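Diol-dehydratase (Roseburia inulinivorans, PDB 5I2A) dehydrates 1,2-propanediol as a B12-independent diol dehydratase of the glycyl radical enzyme family. Local coordinates at residues A[48-53]-A[521-526]; A[169-174]-A[267-272]; A[558-563]-A[724-729]. One frame throughout, in Å; residues are numbered along the deposited sequence.

Contact 1: residues A[48-53]-A[521-526]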
loop_
_atom_site.group_PDB
_atom_site.type_symbol
_atom_site.label_atom_id
_atom_site.label_comp_id
_atom_site.label_asym_id
_atom_site.label_seq_id
_atom_site.Cartn_x
_atom_site.Cartn_y
_atom_site.Cartn_z
ATOM N N PRO A 48 8.185 4.917 -5.476
ATOM C CA PRO A 48 7.334 4.666 -4.308
ATOM C C PRO A 48 6.752 5.967 -3.767
ATOM O O PRO A 48 7.424 7.003 -3.813
ATOM C CB PRO A 48 8.295 4.039 -3.291
ATOM C CG PRO A 48 9.460 3.563 -4.095
ATOM C CD PRO A 48 9.583 4.530 -5.218
ATOM N N VAL A 49 5.529 5.894 -3.258
ATOM C CA VAL A 49 4.803 7.057 -2.770
ATOM C C VAL A 49 5.627 7.919 -1.810
ATOM O O VAL A 49 5.697 9.131 -1.966
ATOM C CB VAL A 49 3.507 6.648 -2.042
ATOM C CG1 VAL A 49 2.740 7.886 -1.638
ATOM C CG2 VAL A 49 2.644 5.765 -2.933
ATOM N N VAL A 50 6.248 7.294 -0.820
ATOM C CA VAL A 50 6.896 8.079 0.207
ATOM C C VAL A 50 8.113 8.819 -0.370
ATOM O O VAL A 50 8.444 9.913 0.080
ATOM C CB VAL A 50 7.288 7.213 1.432
ATOM C CG1 VAL A 50 8.452 6.270 1.120
ATOM C CG2 VAL A 50 7.628 8.109 2.606
ATOM N N MET A 51 8.761 8.233 -1.377
ATOM C CA MET A 51 9.879 8.897 -2.045
ATOM C C MET A 51 9.350 10.075 -2.859
ATOM O O MET A 51 9.958 11.147 -2.894
ATOM C CB MET A 51 10.652 7.923 -2.942
ATOM C CG MET A 51 11.799 8.579 -3.720
ATOM S SD MET A 51 13.003 9.435 -2.674
ATOM C CE MET A 51 13.611 8.080 -1.660
ATOM N N ARG A 52 8.198 9.889 -3.486
ATOM C CA ARG A 52 7.593 10.981 -4.234
ATOM C C ARG A 52 7.230 12.147 -3.305
ATOM O O ARG A 52 7.389 13.305 -3.696
ATOM C CB ARG A 52 6.363 10.503 -4.999
ATOM C CG ARG A 52 6.680 9.386 -6.019
ATOM C CD ARG A 52 5.449 9.007 -6.824
ATOM N NE ARG A 52 5.086 10.025 -7.804
ATOM C CZ ARG A 52 3.903 10.085 -8.410
ATOM N NH1 ARG A 52 2.958 9.202 -8.121
ATOM N NH2 ARG A 52 3.658 11.033 -9.301
ATOM N N LYS A 53 6.766 11.847 -2.087
ATOM C CA LYS A 53 6.412 12.908 -1.121
ATOM C C LYS A 53 7.662 13.685 -0.690
ATOM O O LYS A 53 7.629 14.906 -0.563
ATOM C CB LYS A 53 5.723 12.339 0.134
ATOM C CG LYS A 53 4.423 11.584 -0.093
ATOM C CD LYS A 53 3.298 12.488 -0.479
ATOM C CE LYS A 53 2.921 13.392 0.691
ATOM N NZ LYS A 53 1.988 14.428 0.237
ATOM N N LEU A 521 -1.522 7.178 0.406
ATOM C CA LEU A 521 -1.195 8.235 -0.535
ATOM C C LEU A 521 -0.413 9.404 0.075
ATOM O O LEU A 521 0.239 10.141 -0.647
ATOM C CB LEU A 521 -2.483 8.755 -1.192
ATOM C CG LEU A 521 -3.224 7.762 -2.101
ATOM C CD1 LEU A 521 -4.504 8.384 -2.677
ATOM C CD2 LEU A 521 -2.307 7.277 -3.238
ATOM N N ALA A 522 -0.465 9.578 1.392
ATOM C CA ALA A 522 0.202 10.736 1.981
ATOM C C ALA A 522 1.035 10.459 3.247
ATOM O O ALA A 522 0.823 11.111 4.265
ATOM C CB ALA A 522 -0.852 11.832 2.280
ATOM N N PRO A 523 1.995 9.513 3.175
ATOM C CA PRO A 523 2.958 9.382 4.273
ATOM C C PRO A 523 3.853 10.619 4.311
ATOM O O PRO A 523 4.149 11.182 3.264
ATOM C CB PRO A 523 3.749 8.130 3.907
ATOM C CG PRO A 523 3.748 8.139 2.391
ATOM C CD PRO A 523 2.374 8.690 2.009
ATOM N N LEU A 524 4.255 11.047 5.500
ATOM C CA LEU A 524 5.009 12.284 5.644
ATOM C C LEU A 524 6.349 12.010 6.278
ATOM O O LEU A 524 6.445 11.831 7.481
ATOM C CB LEU A 524 4.225 13.289 6.481
ATOM C CG LEU A 524 2.804 13.589 6.021
ATOM C CD1 LEU A 524 2.130 14.556 6.991
ATOM C CD2 LEU A 524 2.817 14.159 4.597
ATOM N N PRO A 525 7.400 11.957 5.462
ATOM C CA PRO A 525 8.702 11.629 6.044
ATOM C C PRO A 525 9.232 12.695 6.995
ATOM O O PRO A 525 9.888 12.307 7.951
ATOM C CB PRO A 525 9.617 11.476 4.822
ATOM C CG PRO A 525 8.837 11.986 3.667
ATOM C CD PRO A 525 7.399 11.897 3.996
ATOM N N PHE A 526 8.955 13.980 6.781
ATOM C CA PHE A 526 9.563 14.954 7.692
ATOM C C PHE A 526 8.873 14.977 9.060
ATOM O O PHE A 526 9.540 14.885 10.096
ATOM C CB PHE A 526 9.604 16.383 7.116
ATOM C CG PHE A 526 10.443 17.304 7.961
ATOM C CD1 PHE A 526 11.812 17.066 8.093
ATOM C CD2 PHE A 526 9.868 18.340 8.689
ATOM C CE1 PHE A 526 12.607 17.867 8.911
ATOM C CE2 PHE A 526 10.655 19.159 9.505
ATOM C CZ PHE A 526 12.028 18.915 9.619
HETATM O O HOH W 1 0.007 12.968 -1.281
#
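Lys53 sets its CG anti to its own carbonyl carbon (chi1 -60°), and two further bends at chi2 and chi3 fold its chain across the loop that carries Pro523. Val49 turns its CG1 anti to the backbone N (chi1 -176°), which brings that methyl to the same loop. The folded lysine lays its methylenes beside a backbone carbonyl: Lys53 CG is 3.4 Å from Pro523 O. Farther out, Lys53 CE meets Leu524 CD2 at 4.0 Å. The Pro523 ring packs against the first turn of helix 49-63. Its CD faces Val49 CG1 at 3.8 Å, the two side chains crossing at about a right angle, and its CG lies 3.8 Å from Val50 CB. Val50 CG2 also reaches Pro525 CD, 4.0 Å away. Pro525 also packs on Ser213 of helix 200-233, and Leu521 rests on helix 133-139. The only polar link between the two segments is water 1. It accepts from Lys53 NZ at 2.9 Å and donates to Leu521 O at 2.9 Å. The lysine is therefore used twice, its chain as apolar packing and its ammonium as a water-mediated tie to the end of helix 489-521.

Contact 2: residues A[169-174]-A[267-272]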
loop_
_atom_site.group_PDB
_atom_site.type_symbol
_atom_site.label_atom_id
_atom_site.label_comp_id
_atom_site.label_asym_id
_atom_site.label_seq_id
_atom_site.Cartn_x
_atom_site.Cartn_y
_atom_site.Cartn_z
ATOM N N VAL A 169 5.569 17.548 17.795
ATOM C CA VAL A 169 6.715 16.867 17.271
ATOM C C VAL A 169 7.893 17.081 18.258
ATOM O O VAL A 169 7.765 17.845 19.226
ATOM C CB VAL A 169 6.965 17.443 15.860
ATOM C CG1 VAL A 169 7.989 18.591 15.848
ATOM C CG2 VAL A 169 7.104 16.408 14.827
ATOM N N GLN A 170 9.020 16.407 18.047
ATOM C CA GLN A 170 10.175 16.574 18.927
ATOM C C GLN A 170 10.969 17.854 18.608
ATOM O O GLN A 170 12.066 17.783 18.059
ATOM C CB GLN A 170 11.111 15.356 18.831
ATOM C CG GLN A 170 10.580 14.055 19.446
ATOM C CD GLN A 170 11.382 12.818 19.007
ATOM O OE1 GLN A 170 12.551 12.921 18.623
ATOM N NE2 GLN A 170 10.744 11.647 19.051
ATOM N N TYR A 171 10.417 19.017 18.942
ATOM C CA TYR A 171 11.154 20.265 18.743
ATOM C C TYR A 171 12.498 20.199 19.469
ATOM O O TYR A 171 13.507 20.679 18.967
ATOM C CB TYR A 171 10.358 21.469 19.244
ATOM C CG TYR A 171 9.015 21.661 18.575
ATOM C CD1 TYR A 171 8.907 22.342 17.379
ATOM C CD2 TYR A 171 7.860 21.171 19.158
ATOM C CE1 TYR A 171 7.675 22.522 16.768
ATOM C CE2 TYR A 171 6.624 21.340 18.563
ATOM C CZ TYR A 171 6.536 22.023 17.369
ATOM O OH TYR A 171 5.310 22.207 16.777
ATOM N N GLU A 172 12.499 19.578 20.643
ATOM C CA GLU A 172 13.694 19.521 21.472
ATOM C C GLU A 172 14.803 18.682 20.822
ATOM O O GLU A 172 15.988 18.919 21.071
ATOM C CB GLU A 172 13.357 18.976 22.857
ATOM C CG GLU A 172 12.936 17.516 22.868
ATOM C CD GLU A 172 11.470 17.291 22.477
ATOM O OE1 GLU A 172 10.708 18.273 22.283
ATOM O OE2 GLU A 172 11.087 16.111 22.354
ATOM N N THR A 173 14.428 17.706 19.997
ATOM C CA THR A 173 15.434 16.930 19.294
ATOM C C THR A 173 16.152 17.816 18.276
ATOM O O THR A 173 17.374 17.796 18.181
ATOM C CB THR A 173 14.834 15.705 18.582
ATOM O OG1 THR A 173 14.318 14.797 19.562
ATOM C CG2 THR A 173 15.904 15.008 17.766
ATOM N N VAL A 174 15.387 18.602 17.531
ATOM C CA VAL A 174 15.965 19.488 16.528
ATOM C C VAL A 174 16.889 20.532 17.186
ATOM O O VAL A 174 17.966 20.823 16.685
ATOM C CB VAL A 174 14.862 20.199 15.706
ATOM C CG1 VAL A 174 15.470 21.181 14.714
ATOM C CG2 VAL A 174 13.983 19.164 14.975
ATOM N N GLN A 267 14.611 30.630 16.109
ATOM C CA GLN A 267 14.550 30.524 14.663
ATOM C C GLN A 267 14.421 29.069 14.231
ATOM O O GLN A 267 13.694 28.771 13.297
ATOM C CB GLN A 267 15.787 31.148 14.019
ATOM C CG GLN A 267 15.776 31.155 12.495
ATOM C CD GLN A 267 14.638 31.944 11.917
ATOM O OE1 GLN A 267 14.620 33.188 11.967
ATOM N NE2 GLN A 267 13.665 31.232 11.355
ATOM N N SER A 268 15.140 28.187 14.918
ATOM C CA SER A 268 15.091 26.761 14.647
ATOM C C SER A 268 13.687 26.221 14.915
ATOM O O SER A 268 13.113 25.543 14.081
ATOM C CB SER A 268 16.108 26.013 15.500
ATOM O OG SER A 268 16.218 24.682 15.066
ATOM N N PHE A 269 13.153 26.534 16.086
ATOM C CA PHE A 269 11.776 26.234 16.396
ATOM C C PHE A 269 10.837 26.716 15.298
ATOM O O PHE A 269 9.998 25.944 14.823
ATOM C CB PHE A 269 11.354 26.863 17.717
ATOM C CG PHE A 269 9.874 26.975 17.864
ATOM C CD1 PHE A 269 9.127 25.883 18.267
ATOM C CD2 PHE A 269 9.218 28.152 17.556
ATOM C CE1 PHE A 269 7.765 25.966 18.385
ATOM C CE2 PHE A 269 7.851 28.239 17.673
ATOM C CZ PHE A 269 7.123 27.141 18.091
ATOM N N TRP A 270 10.968 27.976 14.891
ATOM C CA TRP A 270 10.000 28.521 13.948
ATOM C C TRP A 270 10.068 27.802 12.593
ATOM O O TRP A 270 9.043 27.515 12.011
ATOM C CB TRP A 270 10.161 30.032 13.718
ATOM C CG TRP A 270 9.187 30.488 12.663
ATOM C CD1 TRP A 270 9.475 30.919 11.408
ATOM C CD2 TRP A 270 7.752 30.454 12.757
ATOM N NE1 TRP A 270 8.310 31.196 10.724
ATOM C CE2 TRP A 270 7.241 30.909 11.531
ATOM C CE3 TRP A 270 6.855 30.091 13.772
ATOM C CZ2 TRP A 270 5.873 31.003 11.282
ATOM C CZ3 TRP A 270 5.497 30.196 13.531
ATOM C CH2 TRP A 270 5.019 30.651 12.296
ATOM N N PHE A 271 11.265 27.524 12.093
ATOM C CA PHE A 271 11.391 26.799 10.824
ATOM C C PHE A 271 10.677 25.438 10.891
ATOM O O PHE A 271 10.001 25.046 9.952
ATOM C CB PHE A 271 12.870 26.622 10.448
ATOM C CG PHE A 271 13.456 27.803 9.689
ATOM C CD1 PHE A 271 12.715 28.466 8.722
ATOM C CD2 PHE A 271 14.742 28.247 9.955
ATOM C CE1 PHE A 271 13.252 29.545 8.022
ATOM C CE2 PHE A 271 15.289 29.325 9.259
ATOM C CZ PHE A 271 14.551 29.975 8.299
ATOM N N ILE A 272 10.800 24.740 12.012
ATOM C CA ILE A 272 10.129 23.456 12.152
ATOM C C ILE A 272 8.609 23.664 12.171
ATOM O O ILE A 272 7.887 22.991 11.437
ATOM C CB ILE A 272 10.579 22.697 13.413
ATOM C CG1 ILE A 272 12.077 22.389 13.339
ATOM C CG2 ILE A 272 9.788 21.417 13.557
ATOM C CD1 ILE A 272 12.500 21.629 12.053
HETATM O O HOH W 2 18.662 23.499 16.063
#
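The rings of Tyr171 and Phe269 meet obliquely, with planes at 44° and centroids 5.3 Å apart, a geometry that is neither a stack nor a T-shaped pair. Phe269 CE1 sits over one face of the tyrosine, offset toward the rim. Val169 CG1 covers the opposite face, over the ring centre. The Tyr171 ring is thus held between a neighbour of its own segment and a residue of helix 262-279. The closest ring atoms are Tyr171 CD1 and Phe269 CD1, 3.7 Å apart. The tyrosine hydroxyl is hydrogen-bonded to Gln273, one residue beyond the segment, and this fixes the far end of the ring to the same helix. Phe269 in turn meets Phe290 edge-to-face.

Ile272 packs between the Tyr171 ring and Val174. Its two branches part: CG1 stands anti to the carbonyl carbon (chi1 -62°) and CG2 anti to the backbone N. Ile272 CG2 therefore meets Tyr171 CE1 at 4.0 Å, while Ile272 CG1 meets Val174 CG1 at 3.9 Å, tip to tip. An alanine here would lose both branches and is likely to open a gap beside Val174 and remove a support of the Tyr171 ring. Val174 CG1 also touches Ser268 OG at 3.6 Å. That hydroxyl donates to water 2, which donates to Val174 O, 2.8 Å from the water. One water thus joins the two helices. This is helix-to-helix packing through apolar and aromatic side chains, here joining the first turn of helix 171-190 to the middle of helix 262-279 in the pyruvate formate lyase-like part of the chain.

Contact 3: residues A[558-563]-A[724-729]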
loop_
_atom_site.group_PDB
_atom_site.type_symbol
_atom_site.label_atom_id
_atom_site.label_comp_id
_atom_site.label_asym_id
_atom_site.label_seq_id
_atom_site.Cartn_x
_atom_site.Cartn_y
_atom_site.Cartn_z
ATOM N N ILE A 558 -24.161 17.228 24.730
ATOM C CA ILE A 558 -24.467 16.541 25.991
ATOM C C ILE A 558 -25.561 17.250 26.825
ATOM O O ILE A 558 -26.487 16.595 27.308
ATOM C CB ILE A 558 -23.210 16.373 26.853
ATOM C CG1 ILE A 558 -22.400 15.182 26.353
ATOM C CG2 ILE A 558 -23.581 16.111 28.292
ATOM C CD1 ILE A 558 -21.172 14.888 27.187
ATOM N N ALA A 559 -25.463 18.570 26.990
ATOM C CA ALA A 559 -26.487 19.303 27.752
ATOM C C ALA A 559 -27.868 19.149 27.110
ATOM O O ALA A 559 -28.858 18.898 27.801
ATOM C CB ALA A 559 -26.124 20.808 27.880
ATOM N N ASN A 560 -27.926 19.310 25.791
ATOM C CA ASN A 560 -29.194 19.210 25.071
ATOM C C ASN A 560 -29.811 17.828 25.251
ATOM O O ASN A 560 -31.001 17.712 25.523
ATOM C CB ASN A 560 -29.008 19.512 23.582
ATOM C CG ASN A 560 -28.342 20.851 23.341
ATOM O OD1 ASN A 560 -27.161 20.913 23.017
ATOM N ND2 ASN A 560 -29.095 21.933 23.527
ATOM N N VAL A 561 -28.986 16.791 25.125
ATOM C CA VAL A 561 -29.442 15.410 25.269
ATOM C C VAL A 561 -29.915 15.123 26.696
ATOM O O VAL A 561 -30.970 14.535 26.893
ATOM C CB VAL A 561 -28.327 14.399 24.876
ATOM C CG1 VAL A 561 -28.703 12.970 25.264
ATOM C CG2 VAL A 561 -28.038 14.488 23.396
ATOM N N ALA A 562 -29.147 15.560 27.686
ATOM C CA ALA A 562 -29.498 15.304 29.074
ATOM C C ALA A 562 -30.836 15.944 29.432
ATOM O O ALA A 562 -31.710 15.298 30.014
ATOM C CB ALA A 562 -28.420 15.822 30.004
ATOM N N ASP A 563 -30.974 17.218 29.096
ATOM C CA ASP A 563 -32.194 17.948 29.396
ATOM C C ASP A 563 -33.373 17.374 28.616
ATOM O O ASP A 563 -34.480 17.262 29.150
ATOM C CB ASP A 563 -32.016 19.427 29.090
ATOM C CG ASP A 563 -31.160 20.149 30.132
ATOM O OD1 ASP A 563 -31.165 19.741 31.315
ATOM O OD2 ASP A 563 -30.484 21.123 29.759
ATOM N N GLY A 724 -20.356 21.920 28.916
ATOM C CA GLY A 724 -21.052 22.870 29.771
ATOM C C GLY A 724 -22.564 22.915 29.543
ATOM O O GLY A 724 -23.078 22.371 28.568
ATOM N N PRO A 725 -23.288 23.588 30.442
ATOM C CA PRO A 725 -24.749 23.667 30.362
ATOM C C PRO A 725 -25.215 24.536 29.211
ATOM O O PRO A 725 -24.453 25.347 28.697
ATOM C CB PRO A 725 -25.147 24.300 31.700
ATOM C CG PRO A 725 -23.914 24.245 32.549
ATOM C CD PRO A 725 -22.764 24.302 31.613
ATOM N N THR A 726 -26.474 24.372 28.833
ATOM C CA THR A 726 -27.056 25.166 27.767
ATOM C C THR A 726 -27.185 26.627 28.212
ATOM O O THR A 726 -27.543 26.905 29.357
ATOM C CB THR A 726 -28.420 24.599 27.353
ATOM O OG1 THR A 726 -28.225 23.431 26.553
ATOM C CG2 THR A 726 -29.224 25.613 26.561
ATOM N N SER A 727 -26.859 27.552 27.315
ATOM C CA SER A 727 -26.961 28.989 27.611
ATOM C C SER A 727 -28.322 29.407 28.172
ATOM O O SER A 727 -29.361 29.095 27.603
ATOM C CB SER A 727 -26.670 29.799 26.352
ATOM O OG SER A 727 -25.359 29.524 25.892
ATOM N N GLY A 728 -28.304 30.108 29.300
ATOM C CA GLY A 728 -29.528 30.585 29.919
ATOM C C GLY A 728 -30.198 29.536 30.789
ATOM O O GLY A 728 -31.176 29.837 31.454
ATOM N N PHE A 729 -29.684 28.305 30.783
ATOM C CA PHE A 729 -30.280 27.227 31.584
ATOM C C PHE A 729 -29.571 27.083 32.922
ATOM O O PHE A 729 -30.146 26.584 33.890
ATOM C CB PHE A 729 -30.241 25.884 30.833
ATOM C CG PHE A 729 -31.353 25.699 29.830
ATOM C CD1 PHE A 729 -32.244 26.727 29.550
ATOM C CD2 PHE A 729 -31.517 24.483 29.187
ATOM C CE1 PHE A 729 -33.274 26.550 28.634
ATOM C CE2 PHE A 729 -32.538 24.292 28.268
ATOM C CZ PHE A 729 -33.419 25.334 27.985
HETATM O O HOH W 3 -22.966 20.312 26.800
HETATM O O HOH W 4 -27.685 24.333 23.750
HETATM O O HOH W 5 -28.268 22.709 30.318
HETATM O O HOH W 6 -30.222 21.980 27.017
#
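Ala559, in the first turn of helix 558-574, directs its methyl toward the loop 724-729. Ala559 CB lies 3.5 Å from Gly724 O and 3.6 Å from Thr726 OG1. Water 3 joins the backbones here, accepting from Ala559 N and donating to Gly724 O at 2.7 Å. Asn560 comes next. With CG anti to its carbonyl carbon (chi1 -54°), the amide swings round to the loop. Water 4 accepts from Asn560 ND2 at 2.8 Å and is also hydrogen-bonded to Thr726 OG1. The amide is also held from outside the two segments: OD1 accepts from Ala720 N, its strongest polar partner, and ND2 donates to Asp711 OD2. Asp563, one turn on from Ala559, divides its carboxylate. OD1 accepts from Tyr656 N, while OD2 faces the loop. Water 5 donates to Asp563 OD2 at 2.8 Å and accepts from Thr726 N. Asp563 OD2 also lies at the edge of the Phe729 ring, 3.6 Å from CD2, with carboxylate and ring planes 65° apart. Thr726 CG2 packs over one face of that ring. Side chains and backbone thus meet mainly through bridging waters. This is helix-to-loop packing bridged largely by water. It joins helix 558-574 of the pyruvate formate lyase-like region to a loop of the glycine radical region, the C-terminal part predicted to carry the radical glycine.

From the N terminus, residues 48-53 come first and pair with 521-526, so contact 1 closes a long loop, about half of it helix. Contact 2 closes a shorter loop, 169-174 to 267-272, wholly within that span. The two also touch in space: Phe526 CZ packs on Ile272 CD1 at 3.7 Å, which links the chain after helix 489-521 to helix 262-279. Contact 3 opens only after contact 1 has closed and runs from 558-563 to 724-729. It lies on the opposite side of the chain's centre from contact 1, the two centres about 45 Å apart. Contacts 1 and 2 both lie within the pyruvate formate lyase-like region, and contact 3 joins that region to the glycine radical region.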